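Local coordinates for protein probable glutathione S-transferase (Bordetella bronchiseptica RB50, PDB 3H1N) that probably conjugates glutathione to electrophilic substrates, as glutathione S-transferases do, at residues R33-K45 with R180-V192. Sequence-based numbering, arbitrary orientation. Where two conformers were deposited one is given.
Sequences RGEFVRLALEAGK and RWSYADLSLYHVV
Tyr183 O is gripped three times where helices 34-43 and 183-198 meet. Ser187 N and Ser187 OG reach it from opposite faces of its carbonyl plane. A water donates to Tyr183 O (water O to Tyr183 O 3.0 Å) and to Phe36 O (water O to Phe36 O 2.9 Å), and so bridges the two helices. Gln115 of helix 105-127 also bonds Ser187 OG, which lies at the edge of the Phe36 ring, 3.5 Å from CD1. His190 turns its CD2 edge onto one face of Phe36. This T-shaped pair has ring centroids 5.1 Å apart and planes at 89°. Glu35 CG sits over a face of the His190 ring, a CH-pi contact 3.7 Å from the centroid. Beyond CG the Glu35 chain bends (chi2 62°), turning the carboxylate aside; Arg38 NE and NH1 both bond OE1 side-on in a salt bridge, and OE2 bonds Tyr229. Leu39 CD1 packs on His190 CB at 3.6 Å. Leu186 CD1 fits among Leu39, Ala40 and Ala43. Ala43 CB touches Trp181 CZ2 at 3.7 Å. Helix 34-43 flanks the sheet of the thioredoxin-like N-terminal domain; helix 183-198 belongs to the helical C-terminal domain. Direct contacts are thus mainly apolar and aromatic, with the water linking backbone carbonyls of two buried residues across the domain interface.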
ATOM      1  N   ARG B  33     -11.363  -3.793   5.680  1.00 11.16           N
ATOM      2  CA  ARG B  33     -10.232  -4.312   4.906  0.50 11.66           C
ATOM      3  C   ARG B  33     -10.268  -5.836   4.789  1.00 11.82           C
ATOM      4  O   ARG B  33      -9.747  -6.417   3.821  1.00 12.39           O
ATOM      5  CB  ARG B  33      -8.906  -3.882   5.552  0.50 11.04           C
ATOM      6  CG  ARG B  33      -8.796  -2.392   5.831  0.50 12.38           C
ATOM      7  CD  ARG B  33      -7.434  -2.015   6.408  0.50 11.57           C
ATOM      8  NE  ARG B  33      -7.283  -0.566   6.564  0.50 14.09           N
ATOM      9  CZ  ARG B  33      -6.351   0.012   7.325  0.50 14.49           C
ATOM     10  NH1 ARG B  33      -5.503  -0.734   8.016  0.50 14.12           N
ATOM     11  NH2 ARG B  33      -6.273   1.337   7.412  0.50 14.64           N
ATOM     12  N   GLY B  34     -10.863  -6.482   5.789  1.00 11.27           N
ATOM     13  CA  GLY B  34     -10.914  -7.936   5.834  1.00 11.07           C
ATOM     14  C   GLY B  34     -11.708  -8.510   4.673  1.00 11.50           C
ATOM     15  O   GLY B  34     -11.426  -9.613   4.215  1.00 11.33           O
ATOM     16  N   GLU B  35     -12.680  -7.741   4.185  1.00 10.69           N
ATOM     17  CA  GLU B  35     -13.526  -8.167   3.079  1.00 11.03           C
ATOM     18  C   GLU B  35     -12.758  -8.521   1.810  1.00 10.60           C
ATOM     19  O   GLU B  35     -13.157  -9.440   1.101  1.00  9.26           O
ATOM     20  CB  GLU B  35     -14.612  -7.129   2.784  1.00 10.91           C
ATOM     21  CG  GLU B  35     -15.789  -7.661   1.972  1.00 12.52           C
ATOM     22  CD  GLU B  35     -16.558  -8.786   2.668  1.00 12.05           C
ATOM     23  OE1 GLU B  35     -16.422  -8.985   3.898  1.00 13.82           O
ATOM     24  OE2 GLU B  35     -17.307  -9.483   1.968  1.00 14.69           O
ATOM     25  N   PHE B  36     -11.655  -7.825   1.529  1.00 10.37           N
ATOM     26  CA  PHE B  36     -10.855  -8.155   0.344  1.00 11.16           C
ATOM     27  C   PHE B  36     -10.272  -9.571   0.459  1.00 10.91           C
ATOM     28  O   PHE B  36     -10.254 -10.342  -0.511  1.00 11.45           O
ATOM     29  CB  PHE B  36      -9.752  -7.124   0.112  1.00 11.29           C
ATOM     30  CG  PHE B  36     -10.265  -5.744  -0.224  1.00 12.06           C
ATOM     31  CD1 PHE B  36     -10.634  -5.418  -1.534  1.00 10.76           C
ATOM     32  CD2 PHE B  36     -10.364  -4.765   0.767  1.00 13.03           C
ATOM     33  CE1 PHE B  36     -11.094  -4.137  -1.846  1.00 11.08           C
ATOM     34  CE2 PHE B  36     -10.838  -3.477   0.466  1.00 13.38           C
ATOM     35  CZ  PHE B  36     -11.206  -3.167  -0.843  1.00 11.36           C
ATOM     36  N   VAL B  37      -9.849  -9.928   1.663  1.00 10.95           N
ATOM     37  CA  VAL B  37      -9.289 -11.256   1.913  1.00 10.70           C
ATOM     38  C   VAL B  37     -10.391 -12.317   1.886  1.00 10.64           C
ATOM     39  O   VAL B  37     -10.233 -13.379   1.255  1.00  9.92           O
ATOM     40  CB  VAL B  37      -8.489 -11.291   3.239  1.00 10.74           C
ATOM     41  CG1 VAL B  37      -7.946 -12.698   3.513  1.00 10.21           C
ATOM     42  CG2 VAL B  37      -7.359 -10.291   3.190  1.00 12.54           C
ATOM     43  N   ARG B  38     -11.512 -12.000   2.536  1.00  9.87           N
ATOM     44  CA  ARG B  38     -12.643 -12.909   2.678  1.00 11.04           C
ATOM     45  C   ARG B  38     -13.217 -13.282   1.307  1.00 10.32           C
ATOM     46  O   ARG B  38     -13.556 -14.446   1.074  1.00 10.21           O
ATOM     47  CB  ARG B  38     -13.723 -12.243   3.553  1.00 11.28           C
ATOM     48  CG  ARG B  38     -14.751 -13.165   4.172  1.00 14.17           C
ATOM     49  CD  ARG B  38     -15.221 -12.654   5.551  1.00 14.45           C
ATOM     50  NE  ARG B  38     -15.325 -11.207   5.550  1.00 15.75           N
ATOM     51  CZ  ARG B  38     -14.739 -10.387   6.422  1.00 14.85           C
ATOM     52  NH1 ARG B  38     -14.894  -9.082   6.277  1.00 12.67           N
ATOM     53  NH2 ARG B  38     -14.053 -10.859   7.453  1.00 15.08           N
ATOM     54  N   LEU B  39     -13.323 -12.305   0.399  1.00  9.43           N
ATOM     55  CA  LEU B  39     -13.799 -12.596  -0.964  1.00  9.66           C
ATOM     56  C   LEU B  39     -12.906 -13.607  -1.692  1.00  8.70           C
ATOM     57  O   LEU B  39     -13.389 -14.535  -2.312  1.00  8.11           O
ATOM     58  CB  LEU B  39     -13.944 -11.310  -1.797  1.00  9.61           C
ATOM     59  CG  LEU B  39     -15.151 -10.425  -1.470  1.00 10.13           C
ATOM     60  CD1 LEU B  39     -14.972  -9.048  -2.081  1.00 11.70           C
ATOM     61  CD2 LEU B  39     -16.460 -11.062  -1.945  1.00  9.19           C
ATOM     62  N   ALA B  40     -11.593 -13.424  -1.601  1.00  8.22           N
ATOM     63  CA  ALA B  40     -10.661 -14.340  -2.247  1.00  7.77           C
ATOM     64  C   ALA B  40     -10.715 -15.759  -1.682  1.00  7.17           C
ATOM     65  O   ALA B  40     -10.670 -16.730  -2.442  1.00  7.27           O
ATOM     66  CB  ALA B  40      -9.239 -13.780  -2.162  1.00  6.72           C
ATOM     67  N   LEU B  41     -10.798 -15.883  -0.353  1.00  7.25           N
ATOM     68  CA  LEU B  41     -10.827 -17.196   0.303  1.00  7.53           C
ATOM     69  C   LEU B  41     -12.125 -17.892  -0.046  1.00  8.06           C
ATOM     70  O   LEU B  41     -12.144 -19.099  -0.322  1.00  8.24           O
ATOM     71  CB  LEU B  41     -10.719 -17.070   1.826  1.00  7.72           C
ATOM     72  CG  LEU B  41      -9.414 -16.507   2.395  1.00  8.37           C
ATOM     73  CD1 LEU B  41      -9.615 -16.099   3.868  1.00  8.35           C
ATOM     74  CD2 LEU B  41      -8.281 -17.534   2.223  1.00  5.48           C
ATOM     75  N   GLU B  42     -13.206 -17.116  -0.047  1.00  7.92           N
ATOM     76  CA  GLU B  42     -14.532 -17.662  -0.374  1.00  8.65           C
ATOM     77  C   GLU B  42     -14.625 -18.128  -1.835  1.00  8.50           C
ATOM     78  O   GLU B  42     -15.032 -19.269  -2.112  1.00  8.53           O
ATOM     79  CB  GLU B  42     -15.624 -16.633  -0.049  1.00  8.91           C
ATOM     80  CG  GLU B  42     -15.839 -16.362   1.463  1.00  9.76           C
ATOM     81  CD  GLU B  42     -16.764 -17.366   2.162  1.00  9.76           C
ATOM     82  OE1 GLU B  42     -16.864 -17.324   3.410  1.00  9.40           O
ATOM     83  OE2 GLU B  42     -17.389 -18.191   1.484  1.00 10.43           O
ATOM     84  N   ALA B  43     -14.260 -17.252  -2.767  1.00  8.92           N
ATOM     85  CA  ALA B  43     -14.333 -17.563  -4.199  1.00  9.66           C
ATOM     86  C   ALA B  43     -13.324 -18.643  -4.606  1.00 10.33           C
ATOM     87  O   ALA B  43     -13.633 -19.499  -5.429  1.00 10.82           O
ATOM     88  CB  ALA B  43     -14.159 -16.303  -5.042  1.00  9.88           C
ATOM     89  N   GLY B  44     -12.145 -18.621  -3.991  1.00 10.80           N
ATOM     90  CA  GLY B  44     -11.131 -19.647  -4.233  1.00 11.28           C
ATOM     91  C   GLY B  44     -11.374 -20.965  -3.508  1.00 11.36           C
ATOM     92  O   GLY B  44     -10.622 -21.917  -3.698  1.00 12.09           O
ATOM     93  N   LYS B  45     -12.425 -21.020  -2.692  1.00 11.37           N
ATOM     94  CA  LYS B  45     -12.765 -22.197  -1.861  1.00 11.20           C
ATOM     95  C   LYS B  45     -11.593 -22.672  -0.997  1.00 10.84           C
ATOM     96  O   LYS B  45     -11.264 -23.858  -0.945  1.00 10.58           O
ATOM     97  CB  LYS B  45     -13.330 -23.338  -2.714  1.00 11.65           C
ATOM     98  CG  LYS B  45     -14.644 -22.993  -3.390  1.00 13.53           C
ATOM     99  CD  LYS B  45     -15.132 -24.169  -4.207  1.00 17.72           C
ATOM    100  CE  LYS B  45     -14.877 -23.963  -5.692  1.00 20.60           C
ATOM    101  NZ  LYS B  45     -16.074 -23.371  -6.368  1.00 21.54           N
ATOM    102  N   ARG B 180      -8.885 -16.146 -16.498  1.00 18.24           N
ATOM    103  CA  ARG B 180      -9.869 -16.253 -15.400  1.00 17.35           C
ATOM    104  C   ARG B 180      -9.749 -15.050 -14.461  1.00 16.15           C
ATOM    105  O   ARG B 180      -8.814 -14.256 -14.592  1.00 16.03           O
ATOM    106  CB  ARG B 180      -9.676 -17.550 -14.604  1.00 17.32           C
ATOM    107  CG  ARG B 180      -8.255 -17.808 -14.114  1.00 18.87           C
ATOM    108  CD  ARG B 180      -8.245 -18.780 -12.941  1.00 20.13           C
ATOM    109  NE  ARG B 180      -8.632 -18.114 -11.695  1.00 21.52           N
ATOM    110  CZ  ARG B 180      -8.783 -18.723 -10.519  1.00 21.98           C
ATOM    111  NH1 ARG B 180      -9.134 -18.021  -9.451  1.00 21.62           N
ATOM    112  NH2 ARG B 180      -8.595 -20.033 -10.403  1.00 20.74           N
ATOM    113  N   TRP B 181     -10.680 -14.917 -13.512  1.00 15.05           N
ATOM    114  CA  TRP B 181     -10.558 -13.874 -12.478  1.00 13.55           C
ATOM    115  C   TRP B 181      -9.308 -14.080 -11.629  1.00 12.44           C
ATOM    116  O   TRP B 181      -8.875 -15.215 -11.421  1.00 11.95           O
ATOM    117  CB  TRP B 181     -11.804 -13.761 -11.575  1.00 13.49           C
ATOM    118  CG  TRP B 181     -12.173 -15.009 -10.766  1.00 14.22           C
ATOM    119  CD1 TRP B 181     -13.102 -15.954 -11.107  1.00 14.71           C
ATOM    120  CD2 TRP B 181     -11.640 -15.415  -9.492  1.00 13.80           C
ATOM    121  NE1 TRP B 181     -13.174 -16.925 -10.130  1.00 15.57           N
ATOM    122  CE2 TRP B 181     -12.288 -16.621  -9.131  1.00 14.16           C
ATOM    123  CE3 TRP B 181     -10.673 -14.882  -8.625  1.00 12.67           C
ATOM    124  CZ2 TRP B 181     -11.998 -17.309  -7.936  1.00 13.27           C
ATOM    125  CZ3 TRP B 181     -10.387 -15.561  -7.436  1.00 13.65           C
ATOM    126  CH2 TRP B 181     -11.044 -16.761  -7.103  1.00 14.07           C
ATOM    127  N   SER B 182      -8.740 -12.963 -11.179  1.00 11.02           N
ATOM    128  CA  SER B 182      -7.652 -12.933 -10.205  1.00 10.31           C
ATOM    129  C   SER B 182      -8.186 -12.251  -8.945  1.00 10.09           C
ATOM    130  O   SER B 182      -9.295 -11.705  -8.956  1.00  9.47           O
ATOM    131  CB  SER B 182      -6.467 -12.133 -10.751  1.00 10.03           C
ATOM    132  OG  SER B 182      -6.765 -10.741 -10.734  1.00  9.99           O
ATOM    133  N   TYR B 183      -7.410 -12.246  -7.856  1.00  9.85           N
ATOM    134  CA  TYR B 183      -7.910 -11.586  -6.652  1.00  9.82           C
ATOM    135  C   TYR B 183      -8.117 -10.071  -6.821  1.00 10.23           C
ATOM    136  O   TYR B 183      -8.974  -9.496  -6.155  1.00 11.20           O
ATOM    137  CB  TYR B 183      -7.057 -11.905  -5.434  1.00  9.44           C
ATOM    138  CG  TYR B 183      -5.635 -11.414  -5.480  1.00  9.10           C
ATOM    139  CD1 TYR B 183      -5.329 -10.075  -5.232  1.00  8.89           C
ATOM    140  CD2 TYR B 183      -4.582 -12.304  -5.689  1.00  9.54           C
ATOM    141  CE1 TYR B 183      -4.001  -9.625  -5.230  1.00  8.55           C
ATOM    142  CE2 TYR B 183      -3.254 -11.866  -5.681  1.00  8.44           C
ATOM    143  CZ  TYR B 183      -2.972 -10.526  -5.460  1.00  8.01           C
ATOM    144  OH  TYR B 183      -1.653 -10.081  -5.434  1.00  8.53           O
ATOM    145  N   ALA B 184      -7.343  -9.443  -7.714  1.00  9.86           N
ATOM    146  CA  ALA B 184      -7.522  -8.024  -8.024  1.00  9.85           C
ATOM    147  C   ALA B 184      -8.888  -7.744  -8.690  1.00  9.93           C
ATOM    148  O   ALA B 184      -9.492  -6.685  -8.460  1.00  9.85           O
ATOM    149  CB  ALA B 184      -6.382  -7.516  -8.887  1.00 10.41           C
ATOM    150  N   ASP B 185      -9.372  -8.688  -9.493  1.00  9.23           N
ATOM    151  CA  ASP B 185     -10.724  -8.574 -10.056  1.00  9.57           C
ATOM    152  C   ASP B 185     -11.796  -8.577  -8.964  1.00  9.59           C
ATOM    153  O   ASP B 185     -12.763  -7.795  -9.035  1.00  9.03           O
ATOM    154  CB  ASP B 185     -11.013  -9.672 -11.092  1.00 10.08           C
ATOM    155  CG  ASP B 185     -10.056  -9.637 -12.260  1.00 10.51           C
ATOM    156  OD1 ASP B 185     -10.232  -8.793 -13.159  1.00 10.70           O
ATOM    157  OD2 ASP B 185      -9.132 -10.476 -12.290  1.00 11.10           O
ATOM    158  N   LEU B 186     -11.636  -9.452  -7.961  1.00  9.00           N
ATOM    159  CA  LEU B 186     -12.586  -9.483  -6.833  1.00  9.00           C
ATOM    160  C   LEU B 186     -12.526  -8.195  -6.020  1.00  8.91           C
ATOM    161  O   LEU B 186     -13.551  -7.640  -5.627  1.00  9.28           O
ATOM    162  CB  LEU B 186     -12.324 -10.679  -5.919  1.00  8.79           C
ATOM    163  CG  LEU B 186     -12.286 -12.072  -6.539  1.00  8.67           C
ATOM    164  CD1 LEU B 186     -12.112 -13.094  -5.418  1.00 10.16           C
ATOM    165  CD2 LEU B 186     -13.557 -12.376  -7.370  1.00  8.83           C
ATOM    166  N   SER B 187     -11.314  -7.717  -5.785  1.00  8.64           N
ATOM    167  CA  SER B 187     -11.110  -6.472  -5.059  1.00  8.94           C
ATOM    168  C   SER B 187     -11.731  -5.291  -5.806  1.00  8.78           C
ATOM    169  O   SER B 187     -12.292  -4.378  -5.185  1.00  9.09           O
ATOM    170  CB  SER B 187      -9.611  -6.249  -4.855  1.00  8.58           C
ATOM    171  OG  SER B 187      -9.079  -7.268  -4.009  1.00  9.79           O
ATOM    172  N   LEU B 188     -11.638  -5.316  -7.135  1.00  8.79           N
ATOM    173  CA  LEU B 188     -12.134  -4.211  -7.954  1.00  9.08           C
ATOM    174  C   LEU B 188     -13.656  -4.180  -7.872  1.00  9.11           C
ATOM    175  O   LEU B 188     -14.275  -3.106  -7.711  1.00  8.45           O
ATOM    176  CB  LEU B 188     -11.644  -4.325  -9.410  1.00  8.82           C
ATOM    177  CG  LEU B 188     -12.024  -3.186 -10.393  1.00  9.30           C
ATOM    178  CD1 LEU B 188     -11.625  -1.787  -9.861  1.00 10.93           C
ATOM    179  CD2 LEU B 188     -11.419  -3.427 -11.775  1.00  6.23           C
ATOM    180  N   TYR B 189     -14.259  -5.360  -7.942  1.00  9.55           N
ATOM    181  CA  TYR B 189     -15.698  -5.471  -7.731  1.00  9.90           C
ATOM    182  C   TYR B 189     -16.069  -4.863  -6.369  1.00 10.20           C
ATOM    183  O   TYR B 189     -17.031  -4.082  -6.264  1.00  9.80           O
ATOM    184  CB  TYR B 189     -16.176  -6.939  -7.848  1.00 10.08           C
ATOM    185  CG  TYR B 189     -17.333  -7.273  -6.929  1.00 11.71           C
ATOM    186  CD1 TYR B 189     -18.661  -7.129  -7.346  1.00 11.62           C
ATOM    187  CD2 TYR B 189     -17.097  -7.736  -5.634  1.00 13.39           C
ATOM    188  CE1 TYR B 189     -19.701  -7.410  -6.487  1.00 13.48           C
ATOM    189  CE2 TYR B 189     -18.124  -8.003  -4.776  1.00 13.50           C
ATOM    190  CZ  TYR B 189     -19.413  -7.850  -5.198  1.00 13.93           C
ATOM    191  OH  TYR B 189     -20.422  -8.135  -4.321  1.00 17.05           O
ATOM    192  N   HIS B 190     -15.291  -5.195  -5.332  1.00 10.24           N
ATOM    193  CA  HIS B 190     -15.647  -4.752  -3.993  1.00 10.37           C
ATOM    194  C   HIS B 190     -15.518  -3.241  -3.798  1.00 10.04           C
ATOM    195  O   HIS B 190     -16.382  -2.624  -3.169  1.00 10.22           O
ATOM    196  CB  HIS B 190     -14.891  -5.506  -2.883  1.00  9.46           C
ATOM    197  CG  HIS B 190     -15.347  -5.123  -1.504  1.00  9.76           C
ATOM    198  ND1 HIS B 190     -16.601  -5.436  -1.027  1.00  9.59           N
ATOM    199  CD2 HIS B 190     -14.744  -4.400  -0.531  1.00  9.10           C
ATOM    200  CE1 HIS B 190     -16.741  -4.950   0.195  1.00  9.09           C
ATOM    201  NE2 HIS B 190     -15.622  -4.321   0.522  1.00 10.79           N
ATOM    202  N   VAL B 191     -14.449  -2.648  -4.320  1.00 10.76           N
ATOM    203  CA  VAL B 191     -14.286  -1.200  -4.207  1.00 10.45           C
ATOM    204  C   VAL B 191     -15.424  -0.450  -4.955  1.00 10.71           C
ATOM    205  O   VAL B 191     -15.908   0.598  -4.489  1.00  9.86           O
ATOM    206  CB  VAL B 191     -12.835  -0.736  -4.581  1.00 11.01           C
ATOM    207  CG1 VAL B 191     -12.604  -0.714  -6.112  1.00 11.23           C
ATOM    208  CG2 VAL B 191     -12.547   0.617  -3.956  1.00 11.07           C
ATOM    209  N   VAL B 192     -15.904  -1.017  -6.066  1.00 10.35           N
ATOM    210  CA  VAL B 192     -17.041  -0.425  -6.775  1.00 10.41           C
ATOM    211  C   VAL B 192     -18.332  -0.564  -5.933  1.00 10.75           C
ATOM    212  O   VAL B 192     -19.144   0.378  -5.868  1.00 10.30           O
ATOM    213  CB  VAL B 192     -17.222  -1.018  -8.211  1.00 10.77           C
ATOM    214  CG1 VAL B 192     -18.524  -0.548  -8.841  1.00 10.40           C
ATOM    215  CG2 VAL B 192     -16.032  -0.644  -9.104  1.00 10.43           C
TER
HETATM  216  O   HOH W   1      -9.796 -10.439  -3.400  1.00 12.46           O